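Local coordinates for esterase (Uncultured bacterium, PDB 5EGN), which degrades N-acyl homoserine lactones, the quorum-sensing signals of many bacteria, and is classed as a carboxylesterase of the alpha/beta hydrolase fold, at residues I11-G17 with N46-D52; I34-Q38 with F243-P249; M97-Q101 with V190-I195. The protein carries 2 engineered substitutions. All blocks are in the same frame, centred on the assembly; numbering follows the deposited sequence.

Interaction 1: residues I11-G17 with N46-D52; sequences IYYDSYG and NHVIVID
Residues 11-17 and 46-52 pair as antiparallel neighbours, Y12 facing D52 and G17 facing H47, in the mixed central sheet of the alpha/beta hydrolase fold. The strand axes pass 4.7 Å apart and run at 159° to each other. D14 and V50 form a hydrogen-bonded pair, with D14 N to V50 O and V50 N to D14 O both at 2.9 Å. Y16 and V48 form the next, and D52 N gives a further bond to Y12 O. Between them fall the non-hydrogen-bonded pairs Y13-I51 and S15-I49.

One face is mostly apolar, with S15 the exception. I49, I51 and Y13 lean on V78 of helix 68-81, and branched residues suit both the extended backbone and this buried layer; I51 CG1 lies 4.0 Å from Y13 CB. On the other face Y16 CB packs against V48 CG2 at 3.7 Å, while D14 directs OD2 into a salt bridge with R58 of the second subunit. At the strand end, D52 OD2 accepts from the backbone N of R58 in its own chain.

With CG anti to the backbone N (chi1 -179°), H47 swings its imidazole back toward S15, and I49 CG1 lies over one ring face, toward its rim. A leucine in place of H47 would probably leave the S15 hydroxyl without this partner, since no ring nitrogen would remain to meet it. S15 OG lies at the edge of the imidazole, 2.7 Å from H47 NE2, a hydrogen bond in which either atom could be the donor.

Interaction 2: residues I34-Q38 with F243-P249; sequences IWYFQ and FYQLERP
The side-chain amide of Q245 lies over one face of the W35 indole, the two planes 30° apart and NE2 3.4 Å above the ring plane, offset toward the rim. CG of Q245 sits between its backbone N and carbonyl carbon (chi1 78°), and the bend that follows brings the amide across the six-membered ring. NE2 also bonds N92 OD1, so a glutamine suits this place: it can lie against the indole and still satisfy a buried N-H.

Q38 meets the same residue from another side. Its chain crosses that of Q245 at about a right angle, and NE2 donates to Q245 O at 3.1 Å, approaching in the carbonyl plane on a lone pair. OD1 of N253 is a second acceptor for this nitrogen.

Apolar groups flank the glutamines. I34 crosses L246 obliquely, with CG1 3.6 Å from L246 CD1, and F37 receives L246 CD2 at its ring edge, 4.0 Å from CD2 of the ring. P249 lies alongside F37, CB to CB 3.9 Å.

Segment 243-249 follows the loop after the last strand, which in this fold usually carries the catalytic histidine. Helix 249-257 touches Q38 and Q245 through F252, helix 159-168 touches L246 and F243, strand 87-92 lies against W35, and E160 of the second subunit packs on F37 and P249.

Interaction 3: residues M97-Q101 with V190-I195; sequences MIAMQ and VFAWNI
OE1 of Q101 accepts a hydrogen bond from the indole nitrogen of W193, the N-H pointing at it with an angle of 160°; the modelled NE1 to OE1 distance of 2.4 Å is doubtfully short at this resolution. The amide and ring planes stand 80° apart. Q101 bends at chi2 (63°), which brings its amide back to the indole edge, and its NE2 has a weak bond to D105 OD2.

The rest of the ring is held by hydrocarbon and sulfur. M97 lies over one face, its CB 3.9 Å from the centroid of the six-membered ring in a CH-pi contact, and its SD stands obliquely at 4.8 Å from the same centroid, a Met-aromatic approach. I195 CG2 lies over the rim of the opposite face, while M100 CE touches the edge, 3.6 Å from CH2. The unbranched chain of M97 stays extended beyond CG, and its CE reaches V190 CG2 at 3.9 Å.

Helix 94-105 follows the presumed nucleophile elbow, and 190-195 leads back to the core from what is probably the helical cap, as in this fold. With apolar groups on both faces and its N-H turned to an amide oxygen, W193 is probably restrained in rotation, though the exact bond length is uncertain.

Overall arrangement
All three contacts are largely buried, but they join different layers. Interaction 1 is sheet pairing, built on backbone bonds in the part of the sheet near strand 3-6; interaction 2 packs a loop and short helix on another helical turn; interaction 3 packs the chain returning from the probable cap. Interactions 1 and 2 touch, V50 CG2 lying 3.6 Å from W35 CD1, and both reach the second subunit. Interaction 3 meets no other chain and lies across the chain's centre from interaction 2, their centres about 22 Å apart. Each of these two sets a glutamine amide against a tryptophan, over the ring in one and at its edge in the other.

Interaction 1: residues I11-G17 with N46-D52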
loop_
_atom_site.group_PDB
_atom_site.type_symbol
_atom_site.label_atom_id
_atom_site.label_comp_id
_atom_site.label_asym_id
_atom_site.label_seq_id
_atom_site.Cartn_x
_atom_site.Cartn_y
_atom_site.Cartn_z
ATOM N N ILE A 11 7.742 -6.314 -15.633
ATOM C CA ILE A 11 7.505 -5.157 -14.787
ATOM C C ILE A 11 6.061 -5.155 -14.310
ATOM O O ILE A 11 5.134 -5.145 -15.125
ATOM C CB ILE A 11 7.795 -3.843 -15.530
ATOM C CG1 ILE A 11 9.208 -3.864 -16.113
ATOM C CG2 ILE A 11 7.610 -2.653 -14.604
ATOM C CD1 ILE A 11 10.283 -4.089 -15.078
ATOM N N TYR A 12 5.869 -5.176 -12.995
ATOM C CA TYR A 12 4.526 -5.106 -12.439
ATOM C C TYR A 12 4.066 -3.660 -12.331
ATOM O O TYR A 12 4.856 -2.764 -12.032
ATOM C CB TYR A 12 4.458 -5.777 -11.064
ATOM C CG TYR A 12 3.048 -5.851 -10.518
ATOM C CD1 TYR A 12 2.220 -6.919 -10.833
ATOM C CD2 TYR A 12 2.541 -4.845 -9.703
ATOM C CE1 TYR A 12 0.931 -6.988 -10.350
ATOM C CE2 TYR A 12 1.252 -4.906 -9.216
ATOM C CZ TYR A 12 0.453 -5.981 -9.542
ATOM O OH TYR A 12 -0.830 -6.054 -9.061
ATOM N N TYR A 13 2.780 -3.444 -12.571
ATOM C CA TYR A 13 2.197 -2.116 -12.465
ATOM C C TYR A 13 0.737 -2.225 -12.059
ATOM O O TYR A 13 0.102 -3.250 -12.291
ATOM C CB TYR A 13 2.318 -1.366 -13.791
ATOM C CG TYR A 13 1.429 -1.914 -14.888
ATOM C CD1 TYR A 13 1.817 -3.013 -15.641
ATOM C CD2 TYR A 13 0.200 -1.329 -15.173
ATOM C CE1 TYR A 13 1.006 -3.518 -16.641
ATOM C CE2 TYR A 13 -0.615 -1.827 -16.172
ATOM C CZ TYR A 13 -0.204 -2.920 -16.903
ATOM O OH TYR A 13 -1.008 -3.422 -17.901
ATOM N N ASP A 14 0.201 -1.174 -11.454
ATOM C CA ASP A 14 -1.238 -1.110 -11.233
ATOM C C ASP A 14 -1.813 0.119 -11.923
ATOM O O ASP A 14 -1.157 1.159 -12.009
ATOM C CB ASP A 14 -1.572 -1.096 -9.740
ATOM C CG ASP A 14 -1.474 -2.472 -9.106
ATOM O OD1 ASP A 14 -1.819 -3.469 -9.776
ATOM O OD2 ASP A 14 -1.056 -2.552 -7.933
ATOM N N SER A 15 -3.038 -0.012 -12.421
ATOM C CA SER A 15 -3.696 1.072 -13.137
ATOM C C SER A 15 -5.155 1.231 -12.716
ATOM O O SER A 15 -5.956 0.309 -12.873
ATOM C CB SER A 15 -3.611 0.834 -14.647
ATOM O OG SER A 15 -4.408 1.763 -15.362
ATOM N N TYR A 16 -5.496 2.402 -12.181
ATOM C CA TYR A 16 -6.877 2.686 -11.784
ATOM C C TYR A 16 -7.373 4.007 -12.374
ATOM O O TYR A 16 -6.595 4.931 -12.578
ATOM C CB TYR A 16 -7.015 2.737 -10.258
ATOM C CG TYR A 16 -6.566 1.497 -9.510
ATOM C CD1 TYR A 16 -7.456 0.467 -9.230
ATOM C CD2 TYR A 16 -5.260 1.374 -9.056
ATOM C CE1 TYR A 16 -7.049 -0.659 -8.536
ATOM C CE2 TYR A 16 -4.846 0.252 -8.362
ATOM C CZ TYR A 16 -5.743 -0.760 -8.105
ATOM O OH TYR A 16 -5.331 -1.875 -7.414
ATOM N N GLY A 17 -8.672 4.095 -12.643
ATOM C CA GLY A 17 -9.278 5.347 -13.065
ATOM C C GLY A 17 -9.019 5.763 -14.503
ATOM O O GLY A 17 -8.360 5.051 -15.260
ATOM N N ASN A 46 -8.010 11.043 -12.132
ATOM C CA ASN A 46 -6.968 10.751 -13.107
ATOM C C ASN A 46 -6.788 9.268 -13.402
ATOM O O ASN A 46 -7.318 8.411 -12.697
ATOM C CB ASN A 46 -5.631 11.325 -12.632
ATOM C CG ASN A 46 -5.651 12.834 -12.528
ATOM O OD1 ASN A 46 -6.079 13.392 -11.518
ATOM N ND2 ASN A 46 -5.180 13.505 -13.572
ATOM N N HIS A 47 -6.032 8.987 -14.457
ATOM C CA HIS A 47 -5.600 7.633 -14.774
ATOM C C HIS A 47 -4.291 7.351 -14.045
ATOM O O HIS A 47 -3.210 7.676 -14.542
ATOM C CB HIS A 47 -5.434 7.463 -16.287
ATOM C CG HIS A 47 -5.024 6.086 -16.704
ATOM N ND1 HIS A 47 -4.691 5.773 -18.006
ATOM C CD2 HIS A 47 -4.892 4.938 -16.000
ATOM C CE1 HIS A 47 -4.373 4.495 -18.083
ATOM N NE2 HIS A 47 -4.486 3.964 -16.878
ATOM N N VAL A 48 -4.386 6.757 -12.860
ATOM C CA VAL A 48 -3.202 6.507 -12.051
ATOM C C VAL A 48 -2.521 5.199 -12.436
ATOM O O VAL A 48 -3.162 4.157 -12.618
ATOM C CB VAL A 48 -3.528 6.498 -10.537
ATOM C CG1 VAL A 48 -4.045 7.856 -10.102
ATOM C CG2 VAL A 48 -4.526 5.410 -10.191
ATOM N N ILE A 49 -1.203 5.294 -12.571
ATOM C CA ILE A 49 -0.338 4.185 -12.936
ATOM C C ILE A 49 0.803 4.125 -11.938
ATOM O O ILE A 49 1.618 5.031 -11.894
ATOM C CB ILE A 49 0.240 4.360 -14.356
ATOM C CG1 ILE A 49 -0.883 4.568 -15.376
ATOM C CG2 ILE A 49 1.141 3.185 -14.723
ATOM C CD1 ILE A 49 -0.484 5.463 -16.532
ATOM N N VAL A 50 0.865 3.071 -11.136
ATOM C CA VAL A 50 1.920 2.966 -10.132
ATOM C C VAL A 50 2.817 1.776 -10.452
ATOM O O VAL A 50 2.322 0.661 -10.670
ATOM C CB VAL A 50 1.326 2.840 -8.715
ATOM C CG1 VAL A 50 0.181 1.852 -8.707
ATOM C CG2 VAL A 50 2.396 2.455 -7.704
ATOM N N ILE A 51 4.131 2.003 -10.501
ATOM C CA ILE A 51 5.019 0.956 -11.012
ATOM C C ILE A 51 6.039 0.416 -10.005
ATOM O O ILE A 51 6.632 1.170 -9.228
ATOM C CB ILE A 51 5.786 1.453 -12.267
ATOM C CG1 ILE A 51 4.804 1.771 -13.390
ATOM C CG2 ILE A 51 6.778 0.410 -12.761
ATOM C CD1 ILE A 51 5.454 2.332 -14.633
ATOM N N ASP A 52 6.211 -0.904 -10.023
ATOM C CA ASP A 52 7.327 -1.567 -9.363
ATOM C C ASP A 52 8.534 -1.603 -10.297
ATOM O O ASP A 52 8.482 -2.226 -11.358
ATOM C CB ASP A 52 6.942 -2.987 -8.950
ATOM C CG ASP A 52 6.135 -3.027 -7.671
ATOM O OD1 ASP A 52 5.566 -1.984 -7.284
ATOM O OD2 ASP A 52 6.072 -4.109 -7.051
#

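Interaction 2: residues I34-Q38 with F243-P249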
loop_
_atom_site.group_PDB
_atom_site.type_symbol
_atom_site.label_atom_id
_atom_site.label_comp_id
_atom_site.label_asym_id
_atom_site.label_seq_id
_atom_site.Cartn_x
_atom_site.Cartn_y
_atom_site.Cartn_z
ATOM N N ILE A 34 4.033 2.135 -1.449
ATOM C CA ILE A 34 4.312 3.444 -0.848
ATOM C C ILE A 34 3.369 4.561 -1.322
ATOM O O ILE A 34 3.248 5.592 -0.659
ATOM C CB ILE A 34 5.779 3.879 -1.126
ATOM C CG1 ILE A 34 6.249 4.929 -0.113
ATOM C CG2 ILE A 34 5.935 4.390 -2.554
ATOM C CD1 ILE A 34 7.713 5.289 -0.238
ATOM N N TRP A 35 2.695 4.354 -2.451
ATOM C CA TRP A 35 1.801 5.374 -2.991
ATOM C C TRP A 35 0.340 5.172 -2.586
ATOM O O TRP A 35 -0.558 5.741 -3.216
ATOM C CB TRP A 35 1.906 5.405 -4.517
ATOM C CG TRP A 35 3.277 5.728 -5.016
ATOM C CD1 TRP A 35 4.120 4.895 -5.688
ATOM C CD2 TRP A 35 3.968 6.976 -4.878
ATOM N NE1 TRP A 35 5.291 5.548 -5.986
ATOM C CE2 TRP A 35 5.224 6.828 -5.497
ATOM C CE3 TRP A 35 3.647 8.207 -4.293
ATOM C CZ2 TRP A 35 6.160 7.860 -5.551
ATOM C CZ3 TRP A 35 4.578 9.232 -4.347
ATOM C CH2 TRP A 35 5.819 9.051 -4.972
ATOM N N TYR A 36 0.113 4.382 -1.533
ATOM C CA TYR A 36 -1.237 3.988 -1.124
ATOM C C TYR A 36 -2.158 5.182 -0.905
ATOM O O TYR A 36 -3.318 5.160 -1.309
ATOM C CB TYR A 36 -1.193 3.128 0.154
ATOM C CG TYR A 36 -2.569 2.709 0.636
ATOM C CD1 TYR A 36 -3.317 1.777 -0.073
ATOM C CD2 TYR A 36 -3.131 3.266 1.779
ATOM C CE1 TYR A 36 -4.580 1.404 0.345
ATOM C CE2 TYR A 36 -4.399 2.896 2.204
ATOM C CZ TYR A 36 -5.115 1.966 1.483
ATOM O OH TYR A 36 -6.370 1.593 1.896
ATOM N N PHE A 37 -1.641 6.231 -0.279
ATOM C CA PHE A 37 -2.477 7.384 0.030
ATOM C C PHE A 37 -2.642 8.334 -1.153
ATOM O O PHE A 37 -3.472 9.240 -1.107
ATOM C CB PHE A 37 -1.914 8.152 1.224
ATOM C CG PHE A 37 -1.933 7.379 2.509
ATOM C CD1 PHE A 37 -3.126 7.122 3.166
ATOM C CD2 PHE A 37 -0.755 6.914 3.064
ATOM C CE1 PHE A 37 -3.139 6.409 4.353
ATOM C CE2 PHE A 37 -0.761 6.204 4.249
ATOM C CZ PHE A 37 -1.954 5.952 4.894
ATOM N N GLN A 38 -1.858 8.129 -2.207
ATOM C CA GLN A 38 -1.963 8.959 -3.403
ATOM C C GLN A 38 -2.768 8.259 -4.490
ATOM O O GLN A 38 -3.591 8.875 -5.165
ATOM C CB GLN A 38 -0.576 9.316 -3.942
ATOM C CG GLN A 38 0.168 10.367 -3.134
ATOM C CD GLN A 38 0.718 9.828 -1.831
ATOM O OE1 GLN A 38 1.329 8.761 -1.795
ATOM N NE2 GLN A 38 0.502 10.568 -0.748
ATOM N N PHE A 243 10.272 11.121 2.654
ATOM C CA PHE A 243 8.992 10.564 2.234
ATOM C C PHE A 243 7.810 11.475 2.548
ATOM O O PHE A 243 6.992 11.167 3.411
ATOM C CB PHE A 243 8.785 9.197 2.887
ATOM C CG PHE A 243 9.997 8.312 2.826
ATOM C CD1 PHE A 243 10.293 7.596 1.678
ATOM C CD2 PHE A 243 10.844 8.199 3.917
ATOM C CE1 PHE A 243 11.409 6.781 1.621
ATOM C CE2 PHE A 243 11.959 7.387 3.866
ATOM C CZ PHE A 243 12.244 6.679 2.716
ATOM N N TYR A 244 7.721 12.588 1.826
ATOM C CA TYR A 244 6.630 13.544 1.986
ATOM C C TYR A 244 5.263 12.889 1.785
ATOM O O TYR A 244 4.293 13.244 2.455
ATOM C CB TYR A 244 6.805 14.706 1.003
ATOM C CG TYR A 244 5.923 15.909 1.268
ATOM C CD1 TYR A 244 5.340 16.115 2.511
ATOM C CD2 TYR A 244 5.672 16.839 0.266
ATOM C CE1 TYR A 244 4.534 17.212 2.750
ATOM C CE2 TYR A 244 4.869 17.938 0.496
ATOM C CZ TYR A 244 4.302 18.121 1.737
ATOM O OH TYR A 244 3.502 19.217 1.967
ATOM N N GLN A 245 5.191 11.925 0.872
ATOM C CA GLN A 245 3.919 11.287 0.546
ATOM C C GLN A 245 3.426 10.393 1.681
ATOM O O GLN A 245 2.255 10.018 1.719
ATOM C CB GLN A 245 4.034 10.476 -0.749
ATOM C CG GLN A 245 4.720 9.127 -0.606
ATOM C CD GLN A 245 6.225 9.212 -0.761
ATOM O OE1 GLN A 245 6.889 9.983 -0.073
ATOM N NE2 GLN A 245 6.769 8.420 -1.678
ATOM N N LEU A 246 4.319 10.058 2.607
ATOM C CA LEU A 246 3.950 9.245 3.763
ATOM C C LEU A 246 3.947 10.055 5.058
ATOM O O LEU A 246 3.126 9.816 5.945
ATOM C CB LEU A 246 4.896 8.052 3.908
ATOM C CG LEU A 246 4.606 6.832 3.033
ATOM C CD1 LEU A 246 5.558 5.699 3.378
ATOM C CD2 LEU A 246 3.161 6.392 3.198
ATOM N N GLU A 247 4.868 11.007 5.166
ATOM C CA GLU A 247 5.003 11.808 6.379
ATOM C C GLU A 247 3.838 12.784 6.540
ATOM O O GLU A 247 3.281 12.921 7.630
ATOM C CB GLU A 247 6.338 12.558 6.373
ATOM C CG GLU A 247 7.550 11.632 6.457
ATOM C CD GLU A 247 8.862 12.386 6.530
ATOM O OE1 GLU A 247 9.709 12.191 5.632
ATOM O OE2 GLU A 247 9.052 13.162 7.490
ATOM N N ARG A 248 3.480 13.467 5.458
ATOM C CA ARG A 248 2.309 14.342 5.453
ATOM C C ARG A 248 1.517 14.144 4.162
ATOM O O ARG A 248 1.506 15.022 3.300
ATOM C CB ARG A 248 2.718 15.811 5.604
ATOM C CG ARG A 248 3.598 16.099 6.812
ATOM C CD ARG A 248 3.770 17.593 7.044
ATOM N NE ARG A 248 2.528 18.220 7.484
ATOM C CZ ARG A 248 2.106 18.234 8.744
ATOM N NH1 ARG A 248 2.825 17.651 9.694
ATOM N NH2 ARG A 248 0.963 18.829 9.056
ATOM N N PRO A 249 0.846 12.987 4.032
ATOM C CA PRO A 249 0.204 12.532 2.791
ATOM C C PRO A 249 -0.792 13.516 2.173
ATOM O O PRO A 249 -0.721 13.761 0.970
ATOM C CB PRO A 249 -0.514 11.251 3.225
ATOM C CG PRO A 249 0.257 10.769 4.400
ATOM C CD PRO A 249 0.664 12.014 5.124
#

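Interaction 3: residues M97-Q101 with V190-I195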
loop_
_atom_site.group_PDB
_atom_site.type_symbol
_atom_site.label_atom_id
_atom_site.label_comp_id
_atom_site.label_asym_id
_atom_site.label_seq_id
_atom_site.Cartn_x
_atom_site.Cartn_y
_atom_site.Cartn_z
ATOM N N MET A 97 15.001 10.252 -10.625
ATOM C CA MET A 97 16.037 9.967 -11.610
ATOM C C MET A 97 15.428 9.383 -12.876
ATOM O O MET A 97 15.735 9.817 -13.988
ATOM C CB MET A 97 17.073 8.995 -11.046
ATOM C CG MET A 97 17.746 9.451 -9.770
ATOM S SD MET A 97 19.038 8.305 -9.256
ATOM C CE MET A 97 19.536 9.047 -7.709
ATOM N N ILE A 98 14.560 8.393 -12.690
ATOM C CA ILE A 98 13.888 7.718 -13.795
ATOM C C ILE A 98 13.053 8.699 -14.611
ATOM O O ILE A 98 13.073 8.670 -15.843
ATOM C CB ILE A 98 12.991 6.572 -13.281
ATOM C CG1 ILE A 98 13.843 5.495 -12.606
ATOM C CG2 ILE A 98 12.192 5.964 -14.419
ATOM C CD1 ILE A 98 13.038 4.457 -11.859
ATOM N N ALA A 99 12.331 9.574 -13.917
ATOM C CA ALA A 99 11.514 10.586 -14.577
ATOM C C ALA A 99 12.365 11.561 -15.395
ATOM O O ALA A 99 12.004 11.921 -16.516
ATOM C CB ALA A 99 10.683 11.344 -13.551
ATOM N N MET A 100 13.493 11.984 -14.830
ATOM C CA MET A 100 14.387 12.915 -15.519
ATOM C C MET A 100 14.997 12.280 -16.770
ATOM O O MET A 100 15.017 12.889 -17.849
ATOM C CB MET A 100 15.489 13.399 -14.573
ATOM C CG MET A 100 15.006 14.408 -13.537
ATOM S SD MET A 100 16.317 15.139 -12.534
ATOM C CE MET A 100 16.670 13.804 -11.394
ATOM N N GLN A 101 15.486 11.053 -16.619
ATOM C CA GLN A 101 15.998 10.281 -17.744
ATOM C C GLN A 101 14.920 10.130 -18.813
ATOM O O GLN A 101 15.204 10.155 -20.012
ATOM C CB GLN A 101 16.478 8.906 -17.278
ATOM C CG GLN A 101 17.374 8.202 -18.272
ATOM C CD GLN A 101 18.664 8.954 -18.509
ATOM O OE1 GLN A 101 19.421 9.219 -17.576
ATOM N NE2 GLN A 101 18.915 9.318 -19.760
ATOM N N VAL A 190 21.857 3.860 -9.527
ATOM C CA VAL A 190 21.278 4.876 -8.649
ATOM C C VAL A 190 22.332 5.830 -8.075
ATOM O O VAL A 190 22.057 7.012 -7.863
ATOM C CB VAL A 190 20.487 4.221 -7.486
ATOM C CG1 VAL A 190 21.393 3.340 -6.633
ATOM C CG2 VAL A 190 19.797 5.277 -6.635
ATOM N N PHE A 191 23.542 5.328 -7.854
ATOM C CA PHE A 191 24.596 6.134 -7.249
ATOM C C PHE A 191 25.460 6.852 -8.282
ATOM O O PHE A 191 25.963 7.945 -8.026
ATOM C CB PHE A 191 25.486 5.265 -6.357
ATOM C CG PHE A 191 24.825 4.820 -5.083
ATOM C CD1 PHE A 191 24.515 5.736 -4.092
ATOM C CD2 PHE A 191 24.530 3.485 -4.868
ATOM C CE1 PHE A 191 23.912 5.329 -2.917
ATOM C CE2 PHE A 191 23.928 3.073 -3.694
ATOM C CZ PHE A 191 23.620 3.996 -2.719
ATOM N N ALA A 192 25.630 6.237 -9.447
ATOM C CA ALA A 192 26.582 6.735 -10.434
ATOM C C ALA A 192 25.932 7.610 -11.504
ATOM O O ALA A 192 26.616 8.386 -12.173
ATOM C CB ALA A 192 27.310 5.572 -11.085
ATOM N N TRP A 193 24.619 7.478 -11.664
ATOM C CA TRP A 193 23.869 8.250 -12.652
ATOM C C TRP A 193 24.055 9.749 -12.444
ATOM O O TRP A 193 23.779 10.274 -11.368
ATOM C CB TRP A 193 22.386 7.888 -12.585
ATOM C CG TRP A 193 21.520 8.603 -13.570
ATOM C CD1 TRP A 193 21.393 8.329 -14.901
ATOM C CD2 TRP A 193 20.631 9.692 -13.298
ATOM N NE1 TRP A 193 20.490 9.190 -15.476
ATOM C CE2 TRP A 193 20.008 10.035 -14.512
ATOM C CE3 TRP A 193 20.308 10.413 -12.145
ATOM C CZ2 TRP A 193 19.079 11.069 -14.607
ATOM C CZ3 TRP A 193 19.388 11.438 -12.241
ATOM C CH2 TRP A 193 18.783 11.756 -13.462
ATOM N N ASN A 194 24.524 10.433 -13.482
ATOM C CA ASN A 194 24.871 11.845 -13.372
ATOM C C ASN A 194 24.545 12.619 -14.647
ATOM O O ASN A 194 25.133 12.374 -15.699
ATOM C CB ASN A 194 26.357 11.984 -13.029
ATOM C CG ASN A 194 26.730 13.383 -12.580
ATOM O OD1 ASN A 194 26.174 14.373 -13.052
ATOM N ND2 ASN A 194 27.684 13.469 -11.662
ATOM N N ILE A 195 23.607 13.556 -14.545
ATOM C CA ILE A 195 23.214 14.373 -15.688
ATOM C C ILE A 195 23.262 15.864 -15.361
ATOM O O ILE A 195 22.437 16.641 -15.845
ATOM C CB ILE A 195 21.795 14.020 -16.185
ATOM C CG1 ILE A 195 20.761 14.228 -15.075
ATOM C CG2 ILE A 195 21.748 12.588 -16.691
ATOM C CD1 ILE A 195 19.357 14.464 -15.592
#